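Local coordinates for prolyl-tRNA synthetase (Naegleria fowleri, PDB 6UYH), which probably attaches proline to its cognate tRNA at the expense of ATP, and here holds the inhibitor halofuginone and the ATP analogue AMPPNP in its catalytic domain, at residues G70-M75 against L140-W145; I123-Y128 against E169-F174; E183-L188 against A217-T222; H240-N245 against Q266-L271. All blocks are in the same frame, centred on the assembly; numbering follows the deposited sequence.

In the fold
All four contacts lie in the class II catalytic core, on or against its largely antiparallel sheet. Strand 140-149 pairs with 164-174, 164-174 with 261-272, 261-272 with 232-243 and 232-243 with 219-227, so the order across the sheet runs from contact 1 through contacts 2 and 4 to contact 3. Along the chain contacts 1 and 2 interleave, and contacts 3 and 4 follow. Centres of contacts 1 and 2, and of 2 and 4, are about 9 Å apart; those of 3 and 4 lie about 7 Å apart. Helix 121-131 packs on the face carrying His171, helix 177-198 on the other. Contacts 1 and 2 both reach the second subunit, and contacts 2 and 4 supply halofuginone-pocket residues.

Contact 1 (G70-M75 against L140-W145); sequences GVQNVM and LKLNQW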
loop_
_atom_site.group_PDB
_atom_site.type_symbol
_atom_site.label_atom_id
_atom_site.label_comp_id
_atom_site.label_asym_id
_atom_site.label_seq_id
_atom_site.Cartn_x
_atom_site.Cartn_y
_atom_site.Cartn_z
ATOM N N GLY A 70 13.128 13.526 5.459
ATOM C CA GLY A 70 14.044 12.801 4.612
ATOM C C GLY A 70 13.852 11.305 4.622
ATOM O O GLY A 70 14.732 10.579 4.147
ATOM N N VAL A 71 12.741 10.814 5.143
ATOM C CA VAL A 71 12.489 9.379 5.138
ATOM C C VAL A 71 11.980 8.987 3.758
ATOM O O VAL A 71 11.205 9.727 3.139
ATOM C CB VAL A 71 11.473 8.997 6.230
ATOM C CG1 VAL A 71 11.265 7.473 6.255
ATOM C CG2 VAL A 71 11.933 9.499 7.609
ATOM N N GLN A 72 12.404 7.822 3.270
ATOM C CA GLN A 72 11.990 7.329 1.955
ATOM C C GLN A 72 11.277 5.991 2.066
ATOM O O GLN A 72 11.679 5.127 2.856
ATOM C CB GLN A 72 13.188 7.164 1.019
ATOM C CG GLN A 72 14.073 8.378 0.897
ATOM C CD GLN A 72 15.232 8.100 -0.042
ATOM O OE1 GLN A 72 15.169 8.421 -1.218
ATOM N NE2 GLN A 72 16.285 7.471 0.477
ATOM N N ASN A 73 10.245 5.791 1.235
ATOM C CA ASN A 73 9.505 4.531 1.272
ATOM C C ASN A 73 10.201 3.463 0.438
ATOM O O ASN A 73 10.773 3.747 -0.622
ATOM C CB ASN A 73 8.072 4.709 0.760
ATOM C CG ASN A 73 7.202 5.476 1.731
ATOM O OD1 ASN A 73 7.591 5.703 2.883
ATOM N ND2 ASN A 73 6.010 5.864 1.279
ATOM N N VAL A 74 10.135 2.225 0.924
ATOM C CA VAL A 74 10.730 1.058 0.281
ATOM C C VAL A 74 9.730 -0.093 0.345
ATOM O O VAL A 74 8.635 0.043 0.890
ATOM C CB VAL A 74 12.050 0.636 0.959
ATOM C CG1 VAL A 74 13.092 1.734 0.817
ATOM C CG2 VAL A 74 11.802 0.311 2.441
ATOM N N MET A 75 10.128 -1.256 -0.186
ATOM C CA MET A 75 9.380 -2.481 0.096
ATOM C C MET A 75 10.348 -3.655 0.168
ATOM O O MET A 75 10.930 -4.048 -0.851
ATOM C CB MET A 75 8.299 -2.753 -0.947
ATOM C CG MET A 75 7.401 -3.939 -0.548
ATOM S SD MET A 75 6.577 -3.681 1.049
ATOM C CE MET A 75 5.758 -2.119 0.757
ATOM N N LEU A 140 20.480 7.127 7.201
ATOM C CA LEU A 140 19.662 6.297 6.324
ATOM C C LEU A 140 18.318 6.116 7.007
ATOM O O LEU A 140 18.257 5.609 8.129
ATOM C CB LEU A 140 20.314 4.936 6.064
ATOM C CG LEU A 140 19.470 3.917 5.283
ATOM C CD1 LEU A 140 19.143 4.432 3.886
ATOM C CD2 LEU A 140 20.166 2.558 5.205
ATOM N N LYS A 141 17.244 6.524 6.335
ATOM C CA LYS A 141 15.922 6.567 6.955
ATOM C C LYS A 141 14.913 5.999 5.969
ATOM O O LYS A 141 14.590 6.652 4.977
ATOM C CB LYS A 141 15.559 7.999 7.355
ATOM C CG LYS A 141 16.680 8.658 8.172
ATOM C CD LYS A 141 16.201 9.770 9.065
ATOM C CE LYS A 141 16.157 11.071 8.334
ATOM N NZ LYS A 141 16.094 12.213 9.293
ATOM N N LEU A 142 14.424 4.795 6.238
ATOM C CA LEU A 142 13.514 4.106 5.332
ATOM C C LEU A 142 12.229 3.741 6.062
ATOM O O LEU A 142 12.220 3.540 7.277
ATOM C CB LEU A 142 14.166 2.847 4.765
ATOM C CG LEU A 142 15.512 3.056 4.051
ATOM C CD1 LEU A 142 16.077 1.721 3.560
ATOM C CD2 LEU A 142 15.400 4.061 2.889
ATOM N N ASN A 143 11.145 3.640 5.300
ATOM C CA ASN A 143 9.830 3.334 5.838
ATOM C C ASN A 143 9.131 2.388 4.873
ATOM O O ASN A 143 9.375 2.439 3.665
ATOM C CB ASN A 143 9.006 4.623 6.027
ATOM C CG ASN A 143 7.585 4.353 6.437
ATOM O OD1 ASN A 143 7.326 3.983 7.584
ATOM N ND2 ASN A 143 6.643 4.535 5.504
ATOM N N GLN A 144 8.279 1.513 5.398
ATOM C CA GLN A 144 7.432 0.747 4.487
ATOM C C GLN A 144 6.049 0.537 5.090
ATOM O O GLN A 144 5.905 0.364 6.302
ATOM C CB GLN A 144 8.067 -0.602 4.095
ATOM C CG GLN A 144 8.546 -1.466 5.244
ATOM C CD GLN A 144 9.141 -2.780 4.754
ATOM O OE1 GLN A 144 9.632 -2.861 3.630
ATOM N NE2 GLN A 144 9.102 -3.812 5.600
ATOM N N TRP A 145 5.036 0.587 4.217
ATOM C CA TRP A 145 3.645 0.292 4.546
ATOM C C TRP A 145 3.375 -1.148 4.119
ATOM O O TRP A 145 3.380 -1.446 2.919
ATOM C CB TRP A 145 2.705 1.258 3.818
ATOM C CG TRP A 145 2.912 2.682 4.196
ATOM C CD1 TRP A 145 3.726 3.593 3.581
ATOM C CD2 TRP A 145 2.278 3.369 5.273
ATOM N NE1 TRP A 145 3.642 4.807 4.221
ATOM C CE2 TRP A 145 2.772 4.692 5.274
ATOM C CE3 TRP A 145 1.361 2.988 6.259
ATOM C CZ2 TRP A 145 2.367 5.641 6.211
ATOM C CZ3 TRP A 145 0.954 3.921 7.178
ATOM C CH2 TRP A 145 1.462 5.238 7.156
HETATM O O HOH W 1 17.542 7.911 3.682
HETATM O O HOH W 2 6.163 1.382 1.524
#
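Gln72 and Asn73 pair in parallel with Leu142 and Asn143, adding a short strand to the margin of the class II catalytic sheet. Three backbone bonds of 2.9 to 3.0 Å hold them: Gln72 N to Lys141 O, Asn143 N to Gln72 O and Val74 N to Asn143 O. The closely packed part is made by carbon atoms on two sides. Val71 CG1, anti to its backbone nitrogen (chi1 -177°), rests on Asn143 CB at 3.6 Å; across the strand pair, Val74 CG1 crosses the Leu142 side chain at about a right angle, 3.9 Å from Leu142 CD2. Branched Val and Leu suit these buried sites. At the solvent end the join is looser: Gly70 closes the preceding helix in a Schellman motif with positive phi, and a water accepts from Lys141 N and, weakly, from Gln72 NE2. Asn143 ND2 gives a straight bond to Asn73 OD1 (3.0 Å, 170°), reaching the acceptor from above its carbonyl plane, while Asn143 OD1 is taken by Gln168. Asn73 ND2 binds Glu56 of the second subunit. An amide both donates and accepts, so the two asparagines relay a polar link from the sheet to the dimer interface.

Contact 2 (I123-Y128 against E169-F174); sequences IMYPSY and EGHSAF
His171 reaches from the strand to helix 121-131 and meets three of its side chains in turn. Its CB lies 3.4 Å from Tyr128 OH, which donates to His171 O (2.7 Å), approaching from above the carbonyl plane. With CG beside the backbone nitrogen (chi1 -62°), the imidazole slides under Met124: Met124 SD stands over one ring face, 3.5 Å from His171 CD2, a Met-aromatic contact for which the long, polarisable thioether is well suited. His171 ND1 meets Tyr125 OH at the ring edge, 2.7 Å away in a nearly straight hydrogen bond (173°), with the two ring planes 76° apart. This is the buried packing of a helix on the class II catalytic sheet, and both His171 and Glu169 line the halofuginone pocket. At the far tip His171 NE2 donates to Glu169 OE2 (2.8 Å), which lies near the imidazole plane. Both ring nitrogens are thus gripped, fixing the rotation of the imidazole; Glu169 OE1 is itself held by Ser120 and Gln144. Ala173 CB makes a light apolar contact with Tyr128 CD2 (4.4 Å).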
loop_
_atom_site.group_PDB
_atom_site.type_symbol
_atom_site.label_atom_id
_atom_site.label_comp_id
_atom_site.label_asym_id
_atom_site.label_seq_id
_atom_site.Cartn_x
_atom_site.Cartn_y
_atom_site.Cartn_z
ATOM N N ILE A 123 14.998 -8.696 8.376
ATOM C CA ILE A 123 14.855 -8.669 6.923
ATOM C C ILE A 123 15.656 -7.517 6.324
ATOM O O ILE A 123 16.215 -7.645 5.230
ATOM C CB ILE A 123 13.359 -8.553 6.561
ATOM C CG1 ILE A 123 12.590 -9.762 7.099
ATOM C CG2 ILE A 123 13.150 -8.373 5.039
ATOM C CD1 ILE A 123 11.074 -9.679 6.872
ATOM N N MET A 124 15.742 -6.392 7.033
ATOM C CA MET A 124 16.330 -5.168 6.511
ATOM C C MET A 124 17.774 -4.937 6.926
ATOM O O MET A 124 18.540 -4.364 6.144
ATOM C CB MET A 124 15.495 -3.966 6.958
ATOM C CG MET A 124 14.100 -3.983 6.381
ATOM S SD MET A 124 13.064 -2.683 7.095
ATOM C CE MET A 124 13.829 -1.231 6.387
ATOM N N TYR A 125 18.175 -5.363 8.117
ATOM C CA TYR A 125 19.450 -4.874 8.629
ATOM C C TYR A 125 20.668 -5.509 7.956
ATOM O O TYR A 125 21.721 -4.863 7.918
ATOM C CB TYR A 125 19.505 -5.025 10.157
ATOM C CG TYR A 125 18.527 -4.105 10.874
ATOM C CD1 TYR A 125 17.844 -3.106 10.172
ATOM C CD2 TYR A 125 18.266 -4.240 12.235
ATOM C CE1 TYR A 125 16.947 -2.267 10.811
ATOM C CE2 TYR A 125 17.360 -3.403 12.888
ATOM C CZ TYR A 125 16.703 -2.422 12.166
ATOM O OH TYR A 125 15.803 -1.583 12.802
ATOM N N PRO A 126 20.589 -6.712 7.364
ATOM C CA PRO A 126 21.720 -7.138 6.520
ATOM C C PRO A 126 21.960 -6.202 5.345
ATOM O O PRO A 126 23.117 -5.953 4.987
ATOM C CB PRO A 126 21.316 -8.552 6.081
ATOM C CG PRO A 126 20.478 -9.048 7.217
ATOM C CD PRO A 126 19.664 -7.837 7.611
ATOM N N SER A 127 20.895 -5.649 4.754
ATOM C CA SER A 127 21.059 -4.649 3.698
ATOM C C SER A 127 21.650 -3.359 4.245
ATOM O O SER A 127 22.469 -2.713 3.579
ATOM C CB SER A 127 19.712 -4.365 3.031
ATOM O OG SER A 127 19.267 -5.500 2.325
ATOM N N TYR A 128 21.224 -2.951 5.442
ATOM C CA TYR A 128 21.784 -1.750 6.049
ATOM C C TYR A 128 23.288 -1.887 6.230
ATOM O O TYR A 128 24.037 -0.925 6.024
ATOM C CB TYR A 128 21.100 -1.477 7.396
ATOM C CG TYR A 128 19.777 -0.735 7.318
ATOM C CD1 TYR A 128 18.823 -1.064 6.366
ATOM C CD2 TYR A 128 19.472 0.275 8.227
ATOM C CE1 TYR A 128 17.617 -0.391 6.295
ATOM C CE2 TYR A 128 18.266 0.961 8.159
ATOM C CZ TYR A 128 17.345 0.621 7.199
ATOM O OH TYR A 128 16.140 1.290 7.126
ATOM N N GLU A 169 6.363 0.598 9.259
ATOM C CA GLU A 169 7.529 0.477 10.124
ATOM C C GLU A 169 8.655 1.312 9.531
ATOM O O GLU A 169 8.989 1.181 8.344
ATOM C CB GLU A 169 7.956 -0.998 10.327
ATOM C CG GLU A 169 8.217 -1.755 9.021
ATOM C CD GLU A 169 8.587 -3.209 9.256
ATOM O OE1 GLU A 169 8.068 -4.073 8.513
ATOM O OE2 GLU A 169 9.394 -3.480 10.171
ATOM N N GLY A 170 9.223 2.184 10.356
ATOM C CA GLY A 170 10.348 3.017 9.968
ATOM C C GLY A 170 11.596 2.511 10.671
ATOM O O GLY A 170 11.531 2.087 11.820
ATOM N N HIS A 171 12.714 2.532 9.956
ATOM C CA HIS A 171 13.997 2.036 10.455
ATOM C C HIS A 171 15.054 3.041 10.027
ATOM O O HIS A 171 15.295 3.212 8.826
ATOM C CB HIS A 171 14.304 0.648 9.883
ATOM C CG HIS A 171 13.309 -0.400 10.272
ATOM N ND1 HIS A 171 13.535 -1.289 11.302
ATOM C CD2 HIS A 171 12.082 -0.699 9.779
ATOM C CE1 HIS A 171 12.490 -2.087 11.430
ATOM N NE2 HIS A 171 11.595 -1.754 10.518
ATOM N N SER A 172 15.687 3.708 10.990
ATOM C CA SER A 172 16.669 4.735 10.683
ATOM C C SER A 172 18.011 4.408 11.324
ATOM O O SER A 172 18.074 3.771 12.377
ATOM C CB SER A 172 16.192 6.102 11.164
ATOM O OG SER A 172 15.033 6.489 10.455
ATOM N N ALA A 173 19.080 4.864 10.675
ATOM C CA ALA A 173 20.449 4.715 11.158
ATOM C C ALA A 173 21.142 6.069 11.133
ATOM O O ALA A 173 20.974 6.834 10.180
ATOM C CB ALA A 173 21.231 3.711 10.292
ATOM N N PHE A 174 21.951 6.340 12.160
ATOM C CA PHE A 174 22.587 7.639 12.361
ATOM C C PHE A 174 24.035 7.454 12.780
ATOM O O PHE A 174 24.426 6.409 13.308
ATOM C CB PHE A 174 21.881 8.464 13.445
ATOM C CG PHE A 174 20.427 8.709 13.165
ATOM C CD1 PHE A 174 20.016 9.869 12.521
ATOM C CD2 PHE A 174 19.476 7.791 13.557
ATOM C CE1 PHE A 174 18.672 10.106 12.275
ATOM C CE2 PHE A 174 18.128 8.012 13.307
ATOM C CZ PHE A 174 17.729 9.175 12.666
HETATM O O HOH W 3 17.222 0.903 12.000
#

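Contact 3 (E183-L188 against A217-T222); sequences EVFTIL and ADYTTT
The helix-on-sheet layer of the class II catalytic core includes this contact, where helix 177-198 lies along strand 219-227; the axes of 183-188 and 219-222 run 18° from parallel, 9.2 Å apart at closest approach. Val184, Phe185 and Leu188 of the helix meet Tyr219 and Thr221, alternate residues that point from the strand toward it. Val184 CG1 goes between the two, 3.9 Å from Tyr219 CE2 and 3.7 Å from Thr221 OG1. Phe185 closes the more exposed side: Phe185 CE2 comes 3.6 Å from Tyr219 OH and Phe185 CE1 3.9 Å from Thr221 CG2. The tyrosine hydroxyl finds its hydrogen bond beyond this patch, on Asp181, so the ring can pack among apolar groups while its polar tip is satisfied. In the fold, Asp218 and Tyr219 together face His241 as a classic beta bulge at the start of the strand. Thr221 uses its two branches differently: OG1 sits between its backbone nitrogen and carbonyl carbon (chi1 67°) and bonds to Ser239 O on the neighbouring strand, while CG2 turns to Phe185. Leu188 CD1 lies 3.5 Å from Thr221 OG1 and also touches the backbone carbonyl carbon of Thr222 at 3.7 Å.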
loop_
_atom_site.group_PDB
_atom_site.type_symbol
_atom_site.label_atom_id
_atom_site.label_comp_id
_atom_site.label_asym_id
_atom_site.label_seq_id
_atom_site.Cartn_x
_atom_site.Cartn_y
_atom_site.Cartn_z
ATOM N N GLU A 183 15.210 11.920 16.615
ATOM C CA GLU A 183 14.195 11.330 15.746
ATOM C C GLU A 183 13.153 10.548 16.543
ATOM O O GLU A 183 11.962 10.592 16.218
ATOM C CB GLU A 183 14.827 10.421 14.699
ATOM C CG GLU A 183 13.745 9.828 13.776
ATOM C CD GLU A 183 14.200 8.652 12.936
ATOM O OE1 GLU A 183 14.483 7.577 13.499
ATOM O OE2 GLU A 183 14.249 8.795 11.700
ATOM N N VAL A 184 13.577 9.819 17.587
ATOM C CA VAL A 184 12.618 9.052 18.389
ATOM C C VAL A 184 11.446 9.933 18.809
ATOM O O VAL A 184 10.271 9.565 18.652
ATOM C CB VAL A 184 13.308 8.436 19.621
ATOM C CG1 VAL A 184 12.234 7.842 20.572
ATOM C CG2 VAL A 184 14.310 7.374 19.208
ATOM N N PHE A 185 11.749 11.119 19.336
ATOM C CA PHE A 185 10.694 11.957 19.897
ATOM C C PHE A 185 9.974 12.753 18.818
ATOM O O PHE A 185 8.798 13.097 18.987
ATOM C CB PHE A 185 11.287 12.847 20.998
ATOM C CG PHE A 185 11.729 12.055 22.196
ATOM C CD1 PHE A 185 10.816 11.709 23.188
ATOM C CD2 PHE A 185 13.034 11.593 22.295
ATOM C CE1 PHE A 185 11.204 10.949 24.280
ATOM C CE2 PHE A 185 13.434 10.834 23.385
ATOM C CZ PHE A 185 12.517 10.512 24.380
ATOM N N THR A 186 10.656 13.026 17.702
ATOM C CA THR A 186 9.998 13.591 16.525
ATOM C C THR A 186 8.932 12.644 15.976
ATOM O O THR A 186 7.805 13.064 15.669
ATOM C CB THR A 186 11.053 13.905 15.460
ATOM O OG1 THR A 186 11.932 14.929 15.947
ATOM C CG2 THR A 186 10.393 14.363 14.155
ATOM N N ILE A 187 9.263 11.353 15.846
ATOM C CA ILE A 187 8.273 10.389 15.364
ATOM C C ILE A 187 7.163 10.221 16.392
ATOM O O ILE A 187 5.983 10.111 16.038
ATOM C CB ILE A 187 8.937 9.036 15.024
ATOM C CG1 ILE A 187 9.942 9.197 13.864
ATOM C CG2 ILE A 187 7.878 7.980 14.648
ATOM C CD1 ILE A 187 9.307 9.601 12.538
ATOM N N LEU A 188 7.519 10.207 17.682
ATOM C CA LEU A 188 6.503 10.086 18.727
ATOM C C LEU A 188 5.503 11.238 18.661
ATOM O O LEU A 188 4.295 11.039 18.849
ATOM C CB LEU A 188 7.166 10.034 20.108
ATOM C CG LEU A 188 6.210 9.635 21.245
ATOM C CD1 LEU A 188 5.827 8.169 21.136
ATOM C CD2 LEU A 188 6.820 9.949 22.606
ATOM N N ALA A 217 15.753 -2.851 22.331
ATOM C CA ALA A 217 15.885 -1.401 22.384
ATOM C C ALA A 217 16.636 -0.961 23.630
ATOM O O ALA A 217 16.571 -1.605 24.681
ATOM C CB ALA A 217 14.511 -0.716 22.344
ATOM N N ASP A 218 17.371 0.148 23.498
ATOM C CA ASP A 218 17.877 0.826 24.686
ATOM C C ASP A 218 16.732 1.438 25.479
ATOM O O ASP A 218 16.690 1.320 26.710
ATOM C CB ASP A 218 18.902 1.891 24.302
ATOM C CG ASP A 218 20.296 1.310 24.095
ATOM O OD1 ASP A 218 20.523 0.137 24.470
ATOM O OD2 ASP A 218 21.165 2.026 23.554
ATOM N N TYR A 219 15.791 2.091 24.797
ATOM C CA TYR A 219 14.580 2.560 25.454
ATOM C C TYR A 219 13.457 2.640 24.431
ATOM O O TYR A 219 13.702 2.807 23.232
ATOM C CB TYR A 219 14.781 3.916 26.138
ATOM C CG TYR A 219 15.086 5.081 25.218
ATOM C CD1 TYR A 219 16.398 5.508 25.015
ATOM C CD2 TYR A 219 14.066 5.778 24.584
ATOM C CE1 TYR A 219 16.685 6.583 24.189
ATOM C CE2 TYR A 219 14.343 6.846 23.741
ATOM C CZ TYR A 219 15.649 7.243 23.555
ATOM O OH TYR A 219 15.922 8.308 22.735
ATOM N N THR A 220 12.222 2.518 24.922
ATOM C CA THR A 220 11.024 2.481 24.094
ATOM C C THR A 220 10.075 3.584 24.536
ATOM O O THR A 220 9.791 3.714 25.736
ATOM C CB THR A 220 10.329 1.118 24.208
ATOM O OG1 THR A 220 11.173 0.101 23.657
ATOM C CG2 THR A 220 9.001 1.116 23.465
ATOM N N THR A 221 9.588 4.373 23.581
ATOM C CA THR A 221 8.563 5.365 23.872
ATOM C C THR A 221 7.248 4.916 23.248
ATOM O O THR A 221 7.230 4.135 22.291
ATOM C CB THR A 221 8.944 6.775 23.362
ATOM O OG1 THR A 221 8.984 6.795 21.924
ATOM C CG2 THR A 221 10.308 7.204 23.929
ATOM N N THR A 222 6.141 5.391 23.822
ATOM C CA THR A 222 4.812 4.974 23.394
ATOM C C THR A 222 3.862 6.159 23.477
ATOM O O THR A 222 4.097 7.099 24.236
ATOM C CB THR A 222 4.299 3.807 24.280
ATOM O OG1 THR A 222 2.976 3.433 23.892
ATOM C CG2 THR A 222 4.291 4.201 25.755
#

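Contact 4 (H240-N245 against Q266-L271); sequences HHLGQN and QNSWGL. With HFG (7-bromo-6-chloro-3-{3-[(2R,3S)-3-hydroxypiperidin-2-yl]-2-oxopropyl}quinazolin-4(3H)-one), chain D.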
loop_
_atom_site.group_PDB
_atom_site.type_symbol
_atom_site.label_atom_id
_atom_site.label_comp_id
_atom_site.label_asym_id
_atom_site.label_seq_id
_atom_site.Cartn_x
_atom_site.Cartn_y
_atom_site.Cartn_z
ATOM N N HIS A 240 11.229 3.403 19.158
ATOM C CA HIS A 240 12.364 2.847 19.891
ATOM C C HIS A 240 13.652 3.559 19.527
ATOM O O HIS A 240 13.915 3.802 18.347
ATOM C CB HIS A 240 12.596 1.370 19.552
ATOM C CG HIS A 240 11.397 0.495 19.686
ATOM N ND1 HIS A 240 10.909 0.086 20.907
ATOM C CD2 HIS A 240 10.620 -0.095 18.749
ATOM C CE1 HIS A 240 9.863 -0.695 20.718
ATOM N NE2 HIS A 240 9.670 -0.826 19.417
ATOM N N HIS A 241 14.497 3.809 20.529
ATOM C CA HIS A 241 15.922 3.985 20.285
ATOM C C HIS A 241 16.606 2.633 20.473
ATOM O O HIS A 241 16.560 2.052 21.564
ATOM C CB HIS A 241 16.536 5.035 21.205
ATOM C CG HIS A 241 18.012 5.218 20.999
ATOM N ND1 HIS A 241 18.564 5.453 19.756
ATOM C CD2 HIS A 241 19.048 5.180 21.868
ATOM C CE1 HIS A 241 19.876 5.554 19.869
ATOM N NE2 HIS A 241 20.197 5.395 21.143
ATOM N N LEU A 242 17.213 2.122 19.407
ATOM C CA LEU A 242 17.845 0.811 19.443
ATOM C C LEU A 242 19.314 0.891 19.834
ATOM O O LEU A 242 19.952 -0.152 20.024
ATOM C CB LEU A 242 17.686 0.115 18.080
ATOM C CG LEU A 242 16.266 -0.021 17.505
ATOM C CD1 LEU A 242 16.322 -0.616 16.090
ATOM C CD2 LEU A 242 15.374 -0.872 18.413
ATOM N N GLY A 243 19.846 2.098 20.000
ATOM C CA GLY A 243 21.251 2.260 20.304
ATOM C C GLY A 243 22.097 1.609 19.236
ATOM O O GLY A 243 21.829 1.728 18.035
ATOM N N GLN A 244 23.125 0.888 19.681
ATOM C CA GLN A 244 23.979 0.100 18.804
ATOM C C GLN A 244 23.718 -1.395 18.955
ATOM O O GLN A 244 24.545 -2.214 18.539
ATOM C CB GLN A 244 25.447 0.426 19.075
ATOM C CG GLN A 244 25.801 1.889 18.818
ATOM C CD GLN A 244 27.190 2.252 19.299
ATOM O OE1 GLN A 244 27.624 1.806 20.360
ATOM N NE2 GLN A 244 27.900 3.061 18.515
ATOM N N ASN A 245 22.572 -1.763 19.531
ATOM C CA ASN A 245 22.282 -3.170 19.789
ATOM C C ASN A 245 22.172 -3.972 18.500
ATOM O O ASN A 245 22.710 -5.082 18.404
ATOM C CB ASN A 245 20.993 -3.289 20.605
ATOM C CG ASN A 245 21.127 -2.670 21.984
ATOM O OD1 ASN A 245 22.185 -2.753 22.608
ATOM N ND2 ASN A 245 20.063 -2.045 22.464
ATOM N N GLN A 266 20.727 3.331 15.787
ATOM C CA GLN A 266 19.502 3.025 15.059
ATOM C C GLN A 266 18.265 3.277 15.903
ATOM O O GLN A 266 18.298 3.195 17.136
ATOM C CB GLN A 266 19.454 1.577 14.584
ATOM C CG GLN A 266 20.450 1.260 13.480
ATOM C CD GLN A 266 20.504 -0.220 13.199
ATOM O OE1 GLN A 266 21.265 -0.951 13.834
ATOM N NE2 GLN A 266 19.676 -0.679 12.260
ATOM N N ASN A 267 17.171 3.572 15.202
ATOM C CA ASN A 267 15.821 3.607 15.747
ATOM C C ASN A 267 14.925 2.725 14.886
ATOM O O ASN A 267 15.225 2.465 13.717
ATOM C CB ASN A 267 15.214 5.016 15.738
ATOM C CG ASN A 267 16.047 6.028 16.471
ATOM O OD1 ASN A 267 16.757 5.712 17.435
ATOM N ND2 ASN A 267 15.940 7.277 16.036
ATOM N N SER A 268 13.795 2.303 15.456
ATOM C CA SER A 268 12.680 1.814 14.647
ATOM C C SER A 268 11.377 2.232 15.314
ATOM O O SER A 268 11.336 2.522 16.510
ATOM C CB SER A 268 12.736 0.288 14.423
ATOM O OG SER A 268 12.523 -0.424 15.627
ATOM N N TRP A 269 10.305 2.296 14.523
ATOM C CA TRP A 269 9.057 2.863 15.013
ATOM C C TRP A 269 7.922 2.342 14.143
ATOM O O TRP A 269 8.100 2.163 12.937
ATOM C CB TRP A 269 9.088 4.406 15.010
ATOM C CG TRP A 269 10.105 5.054 14.047
ATOM C CD1 TRP A 269 11.431 5.313 14.296
ATOM C CD2 TRP A 269 9.850 5.542 12.710
ATOM N NE1 TRP A 269 12.017 5.918 13.198
ATOM C CE2 TRP A 269 11.070 6.070 12.214
ATOM C CE3 TRP A 269 8.710 5.591 11.897
ATOM C CZ2 TRP A 269 11.184 6.633 10.937
ATOM C CZ3 TRP A 269 8.827 6.153 10.608
ATOM C CH2 TRP A 269 10.057 6.660 10.148
ATOM N N GLY A 270 6.776 2.069 14.757
ATOM C CA GLY A 270 5.651 1.530 14.005
ATOM C C GLY A 270 4.316 1.997 14.538
ATOM O O GLY A 270 4.150 2.246 15.736
ATOM N N LEU A 271 3.338 2.058 13.633
ATOM C CA LEU A 271 1.963 2.469 13.899
ATOM C C LEU A 271 1.080 1.597 13.014
ATOM O O LEU A 271 1.396 1.440 11.833
ATOM C CB LEU A 271 1.770 3.954 13.547
ATOM C CG LEU A 271 0.391 4.584 13.742
ATOM C CD1 LEU A 271 0.214 4.981 15.194
ATOM C CD2 LEU A 271 0.214 5.786 12.818
HETATM O "O4'" HFG D . 8.263 -5.448 16.202
HETATM C C21 HFG D . 8.824 -5.134 17.231
HETATM C "C3'" HFG D . 9.730 -3.927 17.310
HETATM C "C2'" HFG D . 9.444 -2.810 16.297
HETATM N "N1'" HFG D . 9.718 -3.219 14.913
HETATM C "C6'" HFG D . 9.585 -2.100 13.974
HETATM C "C5'" HFG D . 8.206 -1.498 14.004
HETATM C "C4'" HFG D . 7.824 -1.105 15.434
HETATM C C39 HFG D . 8.016 -2.271 16.387
HETATM O "O7'" HFG D . 7.734 -1.849 17.725
HETATM C "C1'" HFG D . 8.659 -5.962 18.514
HETATM N N3 HFG D . 8.240 -7.333 18.229
HETATM C C4 HFG D . 9.155 -8.174 17.610
HETATM O O11 HFG D . 10.285 -7.798 17.356
HETATM C C10 HFG D . 8.610 -9.495 17.272
HETATM C C5 HFG D . 9.419 -10.451 16.659
HETATM C C2 HFG D . 6.958 -7.729 18.496
HETATM N N1 HFG D . 6.438 -8.867 18.202
HETATM C C9 HFG D . 7.272 -9.780 17.555
HETATM C C8 HFG D . 6.731 -11.006 17.170
HETATM C C7 HFG D . 7.541 -11.934 16.536
HETATM BR BR1 HFG D . 6.748 -13.543 15.933
HETATM C C6 HFG D . 8.877 -11.673 16.312
HETATM CL CL1 HFG D . 9.927 -12.884 15.639
HETATM O O HOH W 4 21.516 -0.656 16.519
#
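His240 pairs with Ser268 and His241 with Asn267 across two antiparallel strands of the class II catalytic sheet, the histidines on opposite faces. The first is a hydrogen-bonded pair, the second a non-hydrogen-bonded one; a classic beta bulge follows, with Leu242 and Gly243 both facing Gln266. Gly243 tolerates its positive phi there, and its N stands over the centre of the His241 ring. The imidazole of His241 and the amide of Asn267 are turned 71° against each other, yet His241 ND1 donates almost straight to Asn267 OD1 (3.0 Å, 170°), with OD1 in the ring plane. Asn267 ND2 points instead to Ala180 O and Glu183 of helix 177-198, so this one amide joins the strands to the helix layer. At the bulge Leu242 leans on the neighbouring strand, Leu242 CD1 3.8 Å from Ser268 OG and 4.1 Å from Gln266 CB. On the face of Ser268 the His240 ring is held from both nitrogens: ND1 bonds to Thr220 OG1, and NE2 faces the inhibitor. Small Ser268 and Gly270 let the piperidine come close, with Gly270 N 3.4 Å from HFG C4'. At the imidazole edge, His240 NE2 donates to the piperidine hydroxyl, HFG O7', at 2.8 Å.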